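Local coordinates for protein aminoglycoside acetyltransferase meta-AAC0020 (Uncultured bacterium, PDB 5F47) that probably transfers an acetyl group from acetyl-coenzyme A to an amine of aminoglycoside antibiotics, as a GNAT-fold resistance enzyme from a soil metagenome, at residues B[9-14]-B[104-109]; B[26-31]-B[38-43]; B[137-142]-B[146-151]. All coordinates share one frame; numbering follows the deposited sequence. Where two conformers were deposited one is given.

Interaction 1: B[9-14]-B[104-109]; sequences NFLKIE and GKKLIT
Lys-106 is the first residue of 104-109 to reach the strand, and meets both Leu-11 and Ile-13 with the aliphatic part of its side chain. Its CB lies 4.1 Å from Ile-13 CG1, their side chains crossing at about a right angle. Beyond CG the lysine chain is extended, which carries CD to Leu-11 CD2 at 3.7 Å. A lysine suits this border position because its methylenes cover leucine and isoleucine while the ammonium group passes beyond them; there Asp-8 offers a long, weak ion pair. One residue on, Leu-107 turns a methyl to the strand: its CD2 lies 3.9 Å from Ile-13 CD1 and 4.1 Å from Ile-13 CG2, so both ends of the branched isoleucine bear on one leucine methyl. Contact here is purely apolar: the axes of strand 11-14 and helix 104-109 approach to 9.1 Å at 31°, and branched aliphatic side chains bridge the gap with no polar groups to satisfy. Strand 11-15 is an outermost strand of the GNAT sheet within this chain, pairing with 57-64. Helix 103-117 packs against one face of the sheet, where Ile-13 touches Ala-110; farther along, Ile-108 touches Leu-92 of strand 86-94 and Phe-137 of helix 132-138.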
loop_
_atom_site.group_PDB
_atom_site.type_symbol
_atom_site.label_atom_id
_atom_site.label_comp_id
_atom_site.label_asym_id
_atom_site.label_seq_id
_atom_site.Cartn_x
_atom_site.Cartn_y
_atom_site.Cartn_z
ATOM N N ASN B 9 5.761 5.957 -32.315
ATOM C CA ASN B 9 4.484 6.260 -32.957
ATOM C C ASN B 9 3.550 5.059 -33.062
ATOM O O ASN B 9 2.463 5.160 -33.627
ATOM C CB ASN B 9 4.716 6.851 -34.349
ATOM C CG ASN B 9 5.829 7.877 -34.366
ATOM O OD1 ASN B 9 5.793 8.858 -33.623
ATOM N ND2 ASN B 9 6.823 7.661 -35.222
ATOM N N PHE B 10 3.966 3.925 -32.503
ATOM C CA PHE B 10 3.122 2.736 -32.479
ATOM C C PHE B 10 2.626 2.442 -31.070
ATOM O O PHE B 10 1.606 1.783 -30.884
ATOM C CB PHE B 10 3.884 1.526 -33.016
ATOM C CG PHE B 10 4.336 1.682 -34.436
ATOM C CD1 PHE B 10 3.562 1.200 -35.475
ATOM C CD2 PHE B 10 5.526 2.323 -34.732
ATOM C CE1 PHE B 10 3.971 1.346 -36.781
ATOM C CE2 PHE B 10 5.940 2.472 -36.036
ATOM C CZ PHE B 10 5.159 1.984 -37.062
ATOM N N LEU B 11 3.361 2.929 -30.082
ATOM C CA LEU B 11 3.047 2.610 -28.697
ATOM C C LEU B 11 1.788 3.327 -28.222
ATOM O O LEU B 11 1.635 4.531 -28.411
ATOM C CB LEU B 11 4.226 2.963 -27.796
ATOM C CG LEU B 11 4.129 2.519 -26.340
ATOM C CD1 LEU B 11 4.254 1.012 -26.228
ATOM C CD2 LEU B 11 5.208 3.209 -25.526
ATOM N N LYS B 12 0.889 2.579 -27.592
ATOM C CA LYS B 12 -0.303 3.167 -26.997
ATOM C C LYS B 12 -0.270 2.944 -25.494
ATOM O O LYS B 12 0.053 1.847 -25.034
ATOM C CB LYS B 12 -1.577 2.567 -27.590
ATOM C CG LYS B 12 -1.722 2.735 -29.100
ATOM C CD LYS B 12 -1.964 4.183 -29.479
ATOM C CE LYS B 12 -2.223 4.343 -30.977
ATOM N NZ LYS B 12 -1.010 4.089 -31.814
ATOM N N ILE B 13 -0.584 3.988 -24.728
ATOM C CA ILE B 13 -0.707 3.868 -23.280
ATOM C C ILE B 13 -2.166 4.052 -22.919
ATOM O O ILE B 13 -2.775 5.061 -23.285
ATOM C CB ILE B 13 0.144 4.903 -22.514
ATOM C CG1 ILE B 13 1.624 4.767 -22.882
ATOM C CG2 ILE B 13 -0.053 4.751 -21.016
ATOM C CD1 ILE B 13 2.264 3.509 -22.366
ATOM N N GLU B 14 -2.735 3.071 -22.230
ATOM C CA GLU B 14 -4.161 3.082 -21.956
ATOM C C GLU B 14 -4.446 2.677 -20.525
ATOM O O GLU B 14 -3.732 1.857 -19.940
ATOM C CB GLU B 14 -4.901 2.159 -22.934
ATOM C CG GLU B 14 -4.805 2.640 -24.386
ATOM C CD GLU B 14 -5.537 1.755 -25.383
ATOM O OE1 GLU B 14 -6.242 0.815 -24.959
ATOM O OE2 GLU B 14 -5.405 2.012 -26.602
ATOM N N GLY B 104 8.338 2.114 -19.767
ATOM C CA GLY B 104 8.162 2.367 -18.345
ATOM C C GLY B 104 7.948 3.827 -18.008
ATOM O O GLY B 104 7.062 4.194 -17.238
ATOM N N LYS B 105 8.780 4.681 -18.597
ATOM C CA LYS B 105 8.657 6.115 -18.350
ATOM C C LYS B 105 7.301 6.660 -18.781
ATOM O O LYS B 105 6.725 7.490 -18.089
ATOM C CB LYS B 105 9.765 6.873 -19.064
ATOM C CG LYS B 105 11.126 6.724 -18.413
ATOM C CD LYS B 105 12.165 7.514 -19.183
ATOM C CE LYS B 105 13.549 7.344 -18.571
ATOM N NZ LYS B 105 14.593 8.009 -19.398
ATOM N N LYS B 106 6.795 6.205 -19.924
ATOM C CA LYS B 106 5.495 6.678 -20.391
ATOM C C LYS B 106 4.360 6.160 -19.515
ATOM O O LYS B 106 3.385 6.872 -19.303
ATOM C CB LYS B 106 5.275 6.290 -21.859
ATOM C CG LYS B 106 6.133 7.098 -22.833
ATOM C CD LYS B 106 6.103 6.528 -24.244
ATOM C CE LYS B 106 6.914 7.422 -25.180
ATOM N NZ LYS B 106 7.113 6.879 -26.555
ATOM N N LEU B 107 4.503 4.953 -18.957
ATOM C CA LEU B 107 3.514 4.432 -18.021
ATOM C C LEU B 107 3.467 5.283 -16.744
ATOM O O LEU B 107 2.386 5.633 -16.263
ATOM C CB LEU B 107 3.828 2.960 -17.669
ATOM C CG LEU B 107 3.453 1.946 -18.755
ATOM C CD1 LEU B 107 4.069 0.593 -18.463
ATOM C CD2 LEU B 107 1.926 1.842 -18.904
ATOM N N ILE B 108 4.639 5.617 -16.201
ATOM C CA ILE B 108 4.701 6.445 -15.002
ATOM C C ILE B 108 4.143 7.844 -15.265
ATOM O O ILE B 108 3.362 8.361 -14.459
ATOM C CB ILE B 108 6.142 6.542 -14.472
ATOM C CG1 ILE B 108 6.577 5.192 -13.889
ATOM C CG2 ILE B 108 6.284 7.672 -13.409
ATOM C CD1 ILE B 108 5.843 4.790 -12.609
ATOM N N THR B 109 4.513 8.436 -16.395
ATOM C CA THR B 109 3.993 9.757 -16.739
ATOM C C THR B 109 2.463 9.750 -16.834
ATOM O O THR B 109 1.805 10.641 -16.291
ATOM C CB THR B 109 4.608 10.255 -18.047
ATOM O OG1 THR B 109 6.025 10.429 -17.865
ATOM C CG2 THR B 109 3.998 11.594 -18.462
#

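Interaction 2: B[26-31]-B[38-43]; sequences QLIRLF and KNFSIP. With CA (calcium ion), chain L.
The loop residues 38-43 run past helix 26-31 without pairing with its backbone, and even the nearest alpha carbons, those of Ile-28 and Ile-42, stay 8.2 Å apart, so side chains must span the gap. Ile-28, buried on the helix, is the apolar anchor. Its CG2 methyl lies 3.8 Å from Phe-40 CZ, at the far end of the ring, and 4.0 Å from Ile-42 CD1. Ile-42 holds CG1 opposite its backbone N (chi1 -166°) and runs straight on to CD1, which brings that methyl to the helix while CG2 is left for Arg-29. The arginine, bent at chi2 (-55°), swings its guanidinium over the loop: NH2 lies 3.5 Å from Ile-42 CG2, and Ile-42 CB sits over one guanidinium face. Toward Phe-40, NH1 comes to the ring's edge, near its plane, with the two planes 87° apart; this is edge contact and not a cation-pi stack over the face. NH1 also donates a hydrogen bond of 2.9 Å to water 1, which accepts from Ile-42 N and donates a longer bond to Phe-40 O, so one water ties the charged group to the loop backbone. Glu-32, one turn further along the helix, forms a salt bridge with NH1. Arginine fits this margin, since it shields hydrophobic neighbours and still keeps polar partners. At the outer side of the loop, Asn-39 OD1 binds a calcium ion at 2.4 Å, together with waters 2 and 3. Phe-40 and Ile-42 turn toward the helix, Leu-48 of helix 45-53 closes round Ile-28 and Ile-42, and Tyr-80 of the second subunit packs on Ile-28. This is the loop joining the first two helices, 21-34 and 45-53, which in the GNAT fold lie between the first and second strands.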
loop_
_atom_site.group_PDB
_atom_site.type_symbol
_atom_site.label_atom_id
_atom_site.label_comp_id
_atom_site.label_asym_id
_atom_site.label_seq_id
_atom_site.Cartn_x
_atom_site.Cartn_y
_atom_site.Cartn_z
ATOM N N GLN B 26 -3.608 -10.578 -19.592
ATOM C CA GLN B 26 -2.334 -10.472 -20.317
ATOM C C GLN B 26 -1.260 -9.800 -19.469
ATOM O O GLN B 26 -0.105 -10.246 -19.446
ATOM C CB GLN B 26 -2.502 -9.692 -21.622
ATOM C CG GLN B 26 -3.163 -10.432 -22.754
ATOM C CD GLN B 26 -3.278 -9.544 -23.982
ATOM O OE1 GLN B 26 -2.268 -9.113 -24.551
ATOM N NE2 GLN B 26 -4.510 -9.246 -24.381
ATOM N N LEU B 27 -1.628 -8.725 -18.771
ATOM C CA LEU B 27 -0.666 -8.043 -17.914
ATOM C C LEU B 27 -0.201 -8.949 -16.776
ATOM O O LEU B 27 0.987 -8.989 -16.461
ATOM C CB LEU B 27 -1.255 -6.749 -17.341
ATOM C CG LEU B 27 -0.260 -5.975 -16.467
ATOM C CD1 LEU B 27 0.989 -5.564 -17.262
ATOM C CD2 LEU B 27 -0.922 -4.754 -15.836
ATOM N N ILE B 28 -1.134 -9.684 -16.177
ATOM C CA ILE B 28 -0.792 -10.573 -15.074
ATOM C C ILE B 28 0.180 -11.651 -15.575
ATOM O O ILE B 28 1.151 -11.970 -14.893
ATOM C CB ILE B 28 -2.046 -11.195 -14.456
ATOM C CG1 ILE B 28 -2.873 -10.107 -13.763
ATOM C CG2 ILE B 28 -1.662 -12.287 -13.449
ATOM C CD1 ILE B 28 -4.315 -10.518 -13.476
ATOM N N ARG B 29 -0.046 -12.177 -16.779
ATOM C CA ARG B 29 0.908 -13.127 -17.355
ATOM C C ARG B 29 2.261 -12.487 -17.631
ATOM O O ARG B 29 3.291 -13.140 -17.517
ATOM C CB ARG B 29 0.367 -13.741 -18.649
ATOM C CG ARG B 29 -0.848 -14.643 -18.442
ATOM C CD ARG B 29 -0.568 -15.754 -17.434
ATOM N NE ARG B 29 -1.659 -16.725 -17.387
ATOM C CZ ARG B 29 -1.701 -17.754 -16.546
ATOM N NH1 ARG B 29 -0.712 -17.956 -15.676
ATOM N NH2 ARG B 29 -2.737 -18.581 -16.574
ATOM N N LEU B 30 2.266 -11.210 -18.015
ATOM C CA LEU B 30 3.527 -10.512 -18.217
ATOM C C LEU B 30 4.285 -10.408 -16.893
ATOM O O LEU B 30 5.500 -10.627 -16.847
ATOM C CB LEU B 30 3.282 -9.133 -18.825
ATOM C CG LEU B 30 4.497 -8.364 -19.347
ATOM C CD1 LEU B 30 4.089 -7.462 -20.504
ATOM C CD2 LEU B 30 5.084 -7.536 -18.220
ATOM N N PHE B 31 3.567 -10.082 -15.818
ATOM C CA PHE B 31 4.162 -10.029 -14.482
ATOM C C PHE B 31 4.767 -11.392 -14.117
ATOM O O PHE B 31 5.884 -11.474 -13.599
ATOM C CB PHE B 31 3.125 -9.646 -13.420
ATOM C CG PHE B 31 2.674 -8.202 -13.452
ATOM C CD1 PHE B 31 3.441 -7.212 -14.044
ATOM C CD2 PHE B 31 1.488 -7.850 -12.836
ATOM C CE1 PHE B 31 2.999 -5.856 -14.042
ATOM C CE2 PHE B 31 1.049 -6.538 -12.827
ATOM C CZ PHE B 31 1.805 -5.537 -13.419
ATOM N N LYS B 38 7.320 -18.304 -9.361
ATOM C CA LYS B 38 7.266 -19.760 -9.272
ATOM C C LYS B 38 5.905 -20.252 -8.791
ATOM O O LYS B 38 5.302 -19.666 -7.888
ATOM C CB LYS B 38 8.345 -20.295 -8.326
ATOM C CG LYS B 38 9.773 -19.986 -8.725
ATOM C CD LYS B 38 10.768 -20.673 -7.786
ATOM C CE LYS B 38 12.198 -20.533 -8.301
ATOM N NZ LYS B 38 12.607 -19.115 -8.503
ATOM N N ASN B 39 5.448 -21.348 -9.381
ATOM C CA ASN B 39 4.220 -22.014 -8.951
ATOM C C ASN B 39 3.014 -21.085 -8.873
ATOM O O ASN B 39 2.272 -21.102 -7.898
ATOM C CB ASN B 39 4.450 -22.697 -7.598
ATOM C CG ASN B 39 5.463 -23.801 -7.683
ATOM O OD1 ASN B 39 5.526 -24.531 -8.685
ATOM N ND2 ASN B 39 6.255 -23.971 -6.617
ATOM N N PHE B 40 2.826 -20.269 -9.903
ATOM C CA PHE B 40 1.712 -19.341 -9.948
ATOM C C PHE B 40 0.453 -19.973 -10.555
ATOM O O PHE B 40 0.501 -20.585 -11.628
ATOM C CB PHE B 40 2.124 -18.088 -10.736
ATOM C CG PHE B 40 1.018 -17.107 -10.910
ATOM C CD1 PHE B 40 0.460 -16.477 -9.808
ATOM C CD2 PHE B 40 0.516 -16.817 -12.171
ATOM C CE1 PHE B 40 -0.565 -15.571 -9.948
ATOM C CE2 PHE B 40 -0.519 -15.904 -12.318
ATOM C CZ PHE B 40 -1.057 -15.280 -11.202
ATOM N N SER B 41 -0.654 -19.866 -9.825
ATOM C CA SER B 41 -1.983 -20.261 -10.307
ATOM C C SER B 41 -2.826 -19.012 -10.366
ATOM O O SER B 41 -3.131 -18.417 -9.328
ATOM C CB SER B 41 -2.660 -21.293 -9.389
ATOM O OG SER B 41 -2.151 -22.595 -9.576
ATOM N N ILE B 42 -3.192 -18.582 -11.565
ATOM C CA ILE B 42 -3.931 -17.329 -11.681
ATOM C C ILE B 42 -5.297 -17.502 -10.986
ATOM O O ILE B 42 -5.905 -18.554 -11.082
ATOM C CB ILE B 42 -4.076 -16.900 -13.170
ATOM C CG1 ILE B 42 -4.539 -15.449 -13.264
ATOM C CG2 ILE B 42 -4.981 -17.865 -13.956
ATOM C CD1 ILE B 42 -4.464 -14.889 -14.688
ATOM N N PRO B 43 -5.743 -16.482 -10.225
ATOM C CA PRO B 43 -7.083 -16.563 -9.627
ATOM C C PRO B 43 -8.162 -16.668 -10.693
ATOM O O PRO B 43 -7.883 -16.335 -11.845
ATOM C CB PRO B 43 -7.210 -15.239 -8.870
ATOM C CG PRO B 43 -5.817 -14.823 -8.599
ATOM C CD PRO B 43 -5.008 -15.290 -9.768
HETATM CA CA CA L . 5.970 -26.694 -9.506
HETATM O O HOH W 1 -1.808 -19.821 -13.815
HETATM O O HOH W 2 4.729 -27.691 -10.833
HETATM O O HOH W 3 7.816 -24.975 -10.244
#

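Interaction 3: B[137-142]-B[146-151]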
loop_
_atom_site.group_PDB
_atom_site.type_symbol
_atom_site.label_atom_id
_atom_site.label_comp_id
_atom_site.label_asym_id
_atom_site.label_seq_id
_atom_site.Cartn_x
_atom_site.Cartn_y
_atom_site.Cartn_z
ATOM N N PHE B 137 15.743 2.499 -13.034
ATOM C CA PHE B 137 14.549 2.962 -13.733
ATOM C C PHE B 137 13.817 4.057 -12.954
ATOM O O PHE B 137 13.545 5.140 -13.504
ATOM C CB PHE B 137 13.562 1.814 -14.010
ATOM C CG PHE B 137 12.226 2.317 -14.485
ATOM C CD1 PHE B 137 12.079 2.792 -15.792
ATOM C CD2 PHE B 137 11.162 2.431 -13.600
ATOM C CE1 PHE B 137 10.872 3.310 -16.214
ATOM C CE2 PHE B 137 9.964 2.960 -14.024
ATOM C CZ PHE B 137 9.812 3.392 -15.318
ATOM N N TYR B 138 13.490 3.802 -11.689
ATOM C CA TYR B 138 12.701 4.794 -10.960
ATOM C C TYR B 138 13.488 6.094 -10.785
ATOM O O TYR B 138 12.913 7.179 -10.829
ATOM C CB TYR B 138 12.226 4.251 -9.609
ATOM C CG TYR B 138 11.108 3.244 -9.777
ATOM C CD1 TYR B 138 9.880 3.623 -10.301
ATOM C CD2 TYR B 138 11.285 1.919 -9.424
ATOM C CE1 TYR B 138 8.859 2.711 -10.477
ATOM C CE2 TYR B 138 10.261 0.993 -9.604
ATOM C CZ TYR B 138 9.056 1.402 -10.136
ATOM O OH TYR B 138 8.021 0.500 -10.310
ATOM N N ARG B 139 14.802 5.990 -10.652
ATOM C CA ARG B 139 15.617 7.188 -10.478
ATOM C C ARG B 139 15.681 8.018 -11.747
ATOM O O ARG B 139 16.151 9.155 -11.704
ATOM C CB ARG B 139 17.007 6.795 -10.001
ATOM C CG ARG B 139 16.977 6.330 -8.561
ATOM C CD ARG B 139 18.223 5.555 -8.163
ATOM N NE ARG B 139 18.173 5.220 -6.736
ATOM C CZ ARG B 139 18.878 4.260 -6.150
ATOM N NH1 ARG B 139 19.688 3.486 -6.865
ATOM N NH2 ARG B 139 18.760 4.056 -4.836
ATOM N N SER B 140 15.181 7.473 -12.855
ATOM C CA SER B 140 15.156 8.187 -14.133
ATOM C C SER B 140 13.798 8.826 -14.433
ATOM O O SER B 140 13.585 9.369 -15.525
ATOM C CB SER B 140 15.530 7.238 -15.279
ATOM O OG SER B 140 14.439 6.403 -15.642
ATOM N N THR B 141 12.876 8.757 -13.475
ATOM C CA THR B 141 11.516 9.268 -13.668
ATOM C C THR B 141 11.262 10.570 -12.911
ATOM O O THR B 141 10.122 10.978 -12.750
ATOM C CB THR B 141 10.455 8.226 -13.228
ATOM O OG1 THR B 141 10.585 7.969 -11.821
ATOM C CG2 THR B 141 10.634 6.922 -14.019
ATOM N N LYS B 142 12.331 11.232 -12.480
ATOM C CA LYS B 142 12.226 12.471 -11.697
ATOM C C LYS B 142 11.338 12.334 -10.448
ATOM O O LYS B 142 10.426 13.146 -10.227
ATOM C CB LYS B 142 11.713 13.623 -12.585
ATOM C CG LYS B 142 12.730 14.090 -13.613
ATOM C CD LYS B 142 12.116 15.114 -14.554
ATOM C CE LYS B 142 13.181 16.012 -15.148
ATOM N NZ LYS B 142 13.777 16.875 -14.089
ATOM N N GLU B 146 13.593 9.917 -2.650
ATOM C CA GLU B 146 13.726 8.500 -2.353
ATOM C C GLU B 146 14.138 8.330 -0.898
ATOM O O GLU B 146 14.882 9.147 -0.342
ATOM C CB GLU B 146 14.717 7.809 -3.300
ATOM C CG GLU B 146 16.162 8.246 -3.206
ATOM C CD GLU B 146 17.057 7.377 -4.088
ATOM O OE1 GLU B 146 17.770 6.493 -3.549
ATOM O OE2 GLU B 146 17.049 7.595 -5.313
ATOM N N GLU B 147 13.618 7.266 -0.295
ATOM C CA GLU B 147 13.862 6.940 1.112
ATOM C C GLU B 147 14.311 5.498 1.247
ATOM O O GLU B 147 13.734 4.600 0.627
ATOM C CB GLU B 147 12.594 7.177 1.950
ATOM C CG GLU B 147 12.115 8.627 1.883
ATOM C CD GLU B 147 10.858 8.919 2.697
ATOM O OE1 GLU B 147 10.144 7.970 3.080
ATOM O OE2 GLU B 147 10.595 10.122 2.959
ATOM N N GLN B 148 15.335 5.275 2.065
ATOM C CA GLN B 148 15.787 3.918 2.366
ATOM C C GLN B 148 14.940 3.322 3.462
ATOM O O GLN B 148 14.906 3.851 4.571
ATOM C CB GLN B 148 17.244 3.924 2.810
ATOM C CG GLN B 148 18.205 4.320 1.720
ATOM C CD GLN B 148 18.352 3.227 0.673
ATOM O OE1 GLN B 148 18.437 2.032 0.995
ATOM N NE2 GLN B 148 18.395 3.629 -0.584
ATOM N N VAL B 149 14.263 2.217 3.159
ATOM C CA VAL B 149 13.326 1.645 4.110
ATOM C C VAL B 149 13.469 0.131 4.170
ATOM O O VAL B 149 14.271 -0.467 3.446
ATOM C CB VAL B 149 11.857 2.016 3.770
ATOM C CG1 VAL B 149 11.680 3.540 3.773
ATOM C CG2 VAL B 149 11.447 1.439 2.424
ATOM N N VAL B 150 12.704 -0.462 5.079
ATOM C CA VAL B 150 12.701 -1.894 5.315
ATOM C C VAL B 150 11.256 -2.369 5.319
ATOM O O VAL B 150 10.392 -1.711 5.910
ATOM C CB VAL B 150 13.379 -2.239 6.660
ATOM C CG1 VAL B 150 13.315 -3.728 6.933
ATOM C CG2 VAL B 150 14.817 -1.740 6.673
ATOM N N HIS B 151 10.971 -3.455 4.610
ATOM C CA HIS B 151 9.637 -4.048 4.693
ATOM C C HIS B 151 9.673 -5.294 5.538
ATOM O O HIS B 151 10.566 -6.111 5.399
ATOM C CB HIS B 151 9.075 -4.383 3.302
ATOM C CG HIS B 151 8.518 -3.195 2.578
ATOM N ND1 HIS B 151 7.779 -3.314 1.422
ATOM C CD2 HIS B 151 8.610 -1.867 2.836
ATOM C CE1 HIS B 151 7.427 -2.109 1.003
ATOM N NE2 HIS B 151 7.916 -1.215 1.842
HETATM O O HOH W 4 19.997 2.248 -2.789
#
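Arg-139 crosses to Glu-146 with a side chain best followed outward from CB. CG is set anti to the carbonyl carbon (chi1 -72°), and the chain then runs extended to NE, a reach needed because the nearest alpha carbons, those of Arg-139 and Glu-146, are 8.4 Å apart. On the way CG passes 3.5 Å from Glu-146 OE2, and CD lies a little farther from the same oxygen. NE donates to Glu-146 OE2 at 3.0 Å. Beyond CZ, NH2 donates to Glu-146 OE1 at 2.9 Å. This is a side-on, two-nitrogen salt bridge: each oxygen is met on its syn side, and the guanidinium and carboxylate planes are only 3° apart, although slightly stepped, each partner sitting about 20° out of plane, and both bonds are somewhat bent. The bridge joins the type I turn from Tyr-138 to Thr-141, which shares Tyr-138 with helix 132-138 of the GNAT fold, to strand 145-155, which pairs antiparallel with a strand of the second subunit and so continues the sheet across the dimer. Arginine and glutamate suit this surface crossing, being long and matching two N-H groups to two oxygens. NH2 has one more partner, water 4 at the guanidinium's edge, which also accepts from Gln-148 NE2 at 3.1 Å. Thr-141, short enough to fold back on the turn, donates from OG1 to Tyr-138 O at 2.7 Å, on a carbonyl lone pair.

Interactions 1 and 2 are partly buried, each with one buried residue among those that touch (Leu-107, Ile-28), whereas interaction 3 is a surface contact. Their chemistry follows: aliphatic groups alone in 9-14 with 104-109, an apolar centre with an arginine and a water at its margin in 26-31 with 38-43, and a salt bridge in 137-142 with 146-151. Interactions 1 and 3 meet directly, as Phe-137 packs against Gly-104 and Lys-105, joining helices 103-117 and 132-138. Interaction 2 stands apart from both, though strand 11-15 leads into helix 21-34 and the chain nests it within the loop closed by interaction 1. Interactions 2 and 3 both border the second subunit.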